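Local coordinates for protein transcriptional regulator, LacI family (Lactobacillus brevis, PDB 3JY6) that probably acts as a DNA-binding transcription factor that recognises cis-regulatory sequences, as members of the LacI family do, at residues Ser30-Ser35 with Met239-Ala244; Ile10-Ala15 with Glu24-Ile29. All blocks are in the same frame, centred on the assembly; numbering follows the deposited sequence.

Contact 1. Residues Ser30-Ser35 with Met239-Ala244; sequences SSILES and MGASSA
The carbonyl oxygen of Gly240 is gripped twice from the same face of its plane: by the backbone N of Ala244, whose methyl group packs on Ile32, and by the hydroxyl of Ser243. Ser243 OG donates to Gly240 O at 2.9 Å, well off the line of the C=O bond. It is tilted 33° from the carbonyl plane. The serine thus turns its hydroxyl back onto its own helix, and this buried polar group is satisfied within helix 236-251.

Between the helices the contact is wholly apolar. Ile32 carries most of it, fitting its branched side chain against two alanine methyls one turn apart. Its chi1 of -67° sets CG1 anti to the carbonyl carbon, over Ala241, and leaves CG2 beside Ala244. Ile32 CG1 presses on Ala241 CB at 3.4 Å, tighter than usual van der Waals contact. The Ala244 methyl meets the branch point, Ile32 CB, at 3.6 Å and lies almost as near to CG2. Leu33 adds a looser contact, its CG 4.2 Å from Ala244 CB.

The axes of segments 30-34 and 239-244 come within 8.1 Å and cross at -30°, a spacing consistent with the small alanine side chains at the interface. Ser35 OG donates a short bond of 2.6 Å, in the carbonyl plane, to the backbone oxygen of Ile32, three residues earlier.

The two helices run in broadly the same direction within the periplasmic-binding-protein fold. Leu248, further along helix 236-251, extends the apolar seam by touching both Ile32 and Leu33. Ser30 and Glu34 pack against Arg51 of the second subunit, while Ser243 packs on Val89 and Val91, seating helix 236-251 against strand 88-91.

Contact 2. Residues Ile10-Ala15 with Glu24-Ile29; sequences IAVIVA and ELFKGI
The CB bond of Val12 is directed at segment 24-29 of helix 20-34. CG1 meets Ile29, while CG2 touches both Phe26 and Ile29, which lie one turn apart on the helix. The valine and Ile29 approach tip to tip: Ile29 CD1 reaches Val12 CG1 at 3.5 Å, a tight carbon pair. The second methyl, Val12 CG2, lies 3.9 Å from Ile29 CG2, so both branches of the isoleucine engage the valine.

Phe26 comes in differently, crossing Val12 at a slant. Its CG is anti to the backbone N (chi1 -174°), which carries the ring nearer the strand than its CB bond alone would. The ring presents its CD1-CE1 edge to the valine, with Val12 CG2 in the ring plane and 4.0 Å from Phe26 CE1. A glycine in place of Val12 would probably leave both the ring edge and the Ile29 tip without their apolar partner, opening a gap between strand and helix.

This is the first strand-helix step of the beta-alpha-beta unit formed by strand 9-14, helix 20-34 and strand 39-44. Strand 9-14 lies inside the parallel sheet, hydrogen-bonded to strands 39-44 and 66-70. The helix spreads over these neighbours too: Phe26 packs on Leu42 of the former strand and Ile29 on Ile68 of the latter.

In the fold
Helix 20-34 takes part in both contacts, which are apolar and buried and lie about 9 Å apart between centres. Contact 2 is the local one, fastening the helix to the strand just before it and using a ring edge as well as aliphatic groups. Contact 1 joins the helix to one more than 200 residues later, through small alanine methyls, consistent with the close spacing. They meet directly: Leu33 CD1 lies 3.6 Å from Ile10 CB. Contact 2 sits nearer the chain's centre, yet the same helix also faces the dimer partner, where Lys27 forms a salt bridge with Asp44 of the second subunit.

Contact 1. Residues Ser30-Ser35 with Met239-Ala244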
# COMPACT_ATOMS: atom_id res chain seq x y z
N SER A 30 -13.69 -7.60 -0.30
CA SER A 30 -14.02 -7.95 -1.67
C SER A 30 -14.18 -9.44 -1.92
O SER A 30 -15.05 -9.83 -2.69
CB SER A 30 -12.97 -7.37 -2.62
OG SER A 30 -13.07 -5.96 -2.66
N SER A 31 -13.36 -10.27 -1.28
CA SER A 31 -13.47 -11.71 -1.49
C SER A 31 -14.76 -12.29 -0.88
O SER A 31 -15.31 -13.25 -1.40
CB SER A 31 -12.27 -12.46 -0.92
OG SER A 31 -12.35 -12.57 0.48
N ILE A 32 -15.22 -11.71 0.23
CA ILE A 32 -16.46 -12.20 0.85
C ILE A 32 -17.67 -11.65 0.10
O ILE A 32 -18.59 -12.41 -0.23
CB ILE A 32 -16.56 -11.80 2.35
CG1 ILE A 32 -15.48 -12.52 3.15
CG2 ILE A 32 -17.94 -12.17 2.91
CD1 ILE A 32 -15.54 -14.05 3.05
N LEU A 33 -17.68 -10.35 -0.18
CA LEU A 33 -18.81 -9.74 -0.88
C LEU A 33 -19.07 -10.35 -2.27
O LEU A 33 -20.21 -10.37 -2.74
CB LEU A 33 -18.60 -8.24 -1.03
CG LEU A 33 -18.67 -7.32 0.19
CD1 LEU A 33 -18.55 -5.87 -0.29
CD2 LEU A 33 -19.98 -7.54 0.95
N GLU A 34 -18.02 -10.85 -2.91
CA GLU A 34 -18.13 -11.45 -4.24
C GLU A 34 -18.99 -12.70 -4.23
O GLU A 34 -19.74 -12.95 -5.16
CB GLU A 34 -16.72 -11.79 -4.76
CG GLU A 34 -16.65 -12.30 -6.20
CD GLU A 34 -17.26 -13.69 -6.39
OE1 GLU A 34 -16.88 -14.63 -5.65
OE2 GLU A 34 -18.12 -13.85 -7.28
N SER A 35 -18.89 -13.49 -3.16
CA SER A 35 -19.65 -14.72 -3.07
C SER A 35 -21.15 -14.49 -3.19
O SER A 35 -21.91 -15.44 -3.36
CB SER A 35 -19.36 -15.44 -1.75
OG SER A 35 -19.84 -14.69 -0.64
N MET A 239 -9.94 -9.33 9.16
CA MET A 239 -10.82 -8.33 9.76
C MET A 239 -11.76 -7.80 8.67
O MET A 239 -12.96 -7.61 8.89
CB MET A 239 -9.98 -7.19 10.36
CG MET A 239 -9.19 -7.53 11.64
SD MET A 239 -8.23 -6.13 12.31
CE MET A 239 -9.46 -5.28 13.25
N GLY A 240 -11.21 -7.62 7.47
CA GLY A 240 -12.00 -7.14 6.35
C GLY A 240 -13.05 -8.15 5.90
O GLY A 240 -14.19 -7.80 5.58
N ALA A 241 -12.66 -9.43 5.88
CA ALA A 241 -13.61 -10.48 5.48
C ALA A 241 -14.70 -10.68 6.55
O ALA A 241 -15.85 -10.98 6.24
CB ALA A 241 -12.85 -11.81 5.22
N SER A 242 -14.33 -10.51 7.82
CA SER A 242 -15.29 -10.68 8.89
C SER A 242 -16.29 -9.54 8.86
O SER A 242 -17.49 -9.74 9.10
CB SER A 242 -14.57 -10.70 10.25
OG SER A 242 -13.61 -11.73 10.25
N SER A 243 -15.82 -8.34 8.55
CA SER A 243 -16.72 -7.20 8.49
C SER A 243 -17.65 -7.33 7.30
O SER A 243 -18.79 -6.84 7.34
CB SER A 243 -15.94 -5.87 8.41
OG SER A 243 -15.38 -5.64 7.14
N ALA A 244 -17.18 -8.00 6.24
CA ALA A 244 -18.01 -8.22 5.06
C ALA A 244 -19.06 -9.30 5.36
O ALA A 244 -20.17 -9.26 4.83
CB ALA A 244 -17.16 -8.64 3.86

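Contact 2. Residues Ile10-Ala15 with Glu24-Ile29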
# COMPACT_ATOMS: atom_id res chain seq x y z
N ILE A 10 -21.10 -1.79 -2.24
CA ILE A 10 -20.84 -1.54 -0.83
C ILE A 10 -19.67 -0.57 -0.74
O ILE A 10 -18.59 -0.84 -1.28
CB ILE A 10 -20.49 -2.84 -0.07
CG1 ILE A 10 -21.65 -3.83 -0.19
CG2 ILE A 10 -20.20 -2.53 1.41
CD1 ILE A 10 -22.98 -3.30 0.34
N ALA A 11 -19.88 0.56 -0.08
CA ALA A 11 -18.81 1.54 0.06
C ALA A 11 -17.90 1.17 1.21
O ALA A 11 -18.35 0.80 2.29
CB ALA A 11 -19.40 2.95 0.29
N VAL A 12 -16.60 1.27 0.98
CA VAL A 12 -15.64 0.98 2.03
C VAL A 12 -14.78 2.23 2.18
O VAL A 12 -14.09 2.61 1.24
CB VAL A 12 -14.78 -0.23 1.67
CG1 VAL A 12 -13.88 -0.59 2.85
CG2 VAL A 12 -15.68 -1.43 1.28
N ILE A 13 -14.85 2.89 3.32
CA ILE A 13 -14.03 4.10 3.51
C ILE A 13 -12.89 3.79 4.47
O ILE A 13 -13.12 3.48 5.63
CB ILE A 13 -14.85 5.28 4.10
CG1 ILE A 13 -15.98 5.69 3.15
CG2 ILE A 13 -13.95 6.50 4.29
CD1 ILE A 13 -16.81 6.90 3.68
N VAL A 14 -11.65 3.88 3.98
CA VAL A 14 -10.50 3.63 4.85
C VAL A 14 -9.85 4.94 5.25
O VAL A 14 -9.99 5.96 4.57
CB VAL A 14 -9.46 2.70 4.18
CG1 VAL A 14 -10.12 1.40 3.79
CG2 VAL A 14 -8.84 3.38 2.96
N ALA A 15 -9.14 4.92 6.38
CA ALA A 15 -8.46 6.09 6.89
C ALA A 15 -7.46 6.65 5.88
O ALA A 15 -7.41 7.85 5.64
CB ALA A 15 -7.75 5.74 8.22
N GLU A 24 -5.42 -4.22 2.42
CA GLU A 24 -5.64 -5.65 2.70
C GLU A 24 -7.05 -5.79 3.24
O GLU A 24 -7.75 -6.75 2.92
CB GLU A 24 -4.67 -6.20 3.77
CG GLU A 24 -3.34 -6.71 3.24
CD GLU A 24 -3.53 -7.88 2.31
OE1 GLU A 24 -3.93 -8.97 2.78
OE2 GLU A 24 -3.31 -7.73 1.09
N LEU A 25 -7.43 -4.85 4.10
CA LEU A 25 -8.77 -4.86 4.68
C LEU A 25 -9.74 -4.96 3.51
O LEU A 25 -10.62 -5.82 3.50
CB LEU A 25 -9.04 -3.57 5.44
CG LEU A 25 -10.30 -3.59 6.29
CD1 LEU A 25 -10.00 -4.36 7.55
CD2 LEU A 25 -10.73 -2.18 6.65
N PHE A 26 -9.56 -4.07 2.54
CA PHE A 26 -10.41 -4.05 1.36
C PHE A 26 -10.40 -5.37 0.58
O PHE A 26 -11.43 -5.80 0.06
CB PHE A 26 -10.01 -2.93 0.42
CG PHE A 26 -10.94 -2.76 -0.75
CD1 PHE A 26 -12.25 -2.32 -0.56
CD2 PHE A 26 -10.50 -3.04 -2.04
CE1 PHE A 26 -13.12 -2.15 -1.66
CE2 PHE A 26 -11.36 -2.88 -3.14
CZ PHE A 26 -12.68 -2.43 -2.95
N LYS A 27 -9.22 -5.98 0.46
CA LYS A 27 -9.13 -7.26 -0.24
C LYS A 27 -9.98 -8.30 0.48
O LYS A 27 -10.62 -9.13 -0.15
CB LYS A 27 -7.68 -7.74 -0.29
CG LYS A 27 -6.85 -7.11 -1.39
CD LYS A 27 -5.45 -7.69 -1.39
CE LYS A 27 -4.56 -6.98 -2.37
NZ LYS A 27 -5.03 -7.17 -3.77
N GLY A 28 -9.99 -8.25 1.81
CA GLY A 28 -10.79 -9.18 2.60
C GLY A 28 -12.27 -8.98 2.33
O GLY A 28 -13.02 -9.93 2.13
N ILE A 29 -12.68 -7.72 2.32
CA ILE A 29 -14.07 -7.34 2.09
C ILE A 29 -14.55 -7.78 0.70
O ILE A 29 -15.67 -8.26 0.55
CB ILE A 29 -14.25 -5.80 2.21
CG1 ILE A 29 -14.13 -5.39 3.67
CG2 ILE A 29 -15.59 -5.36 1.61
CD1 ILE A 29 -13.96 -3.91 3.85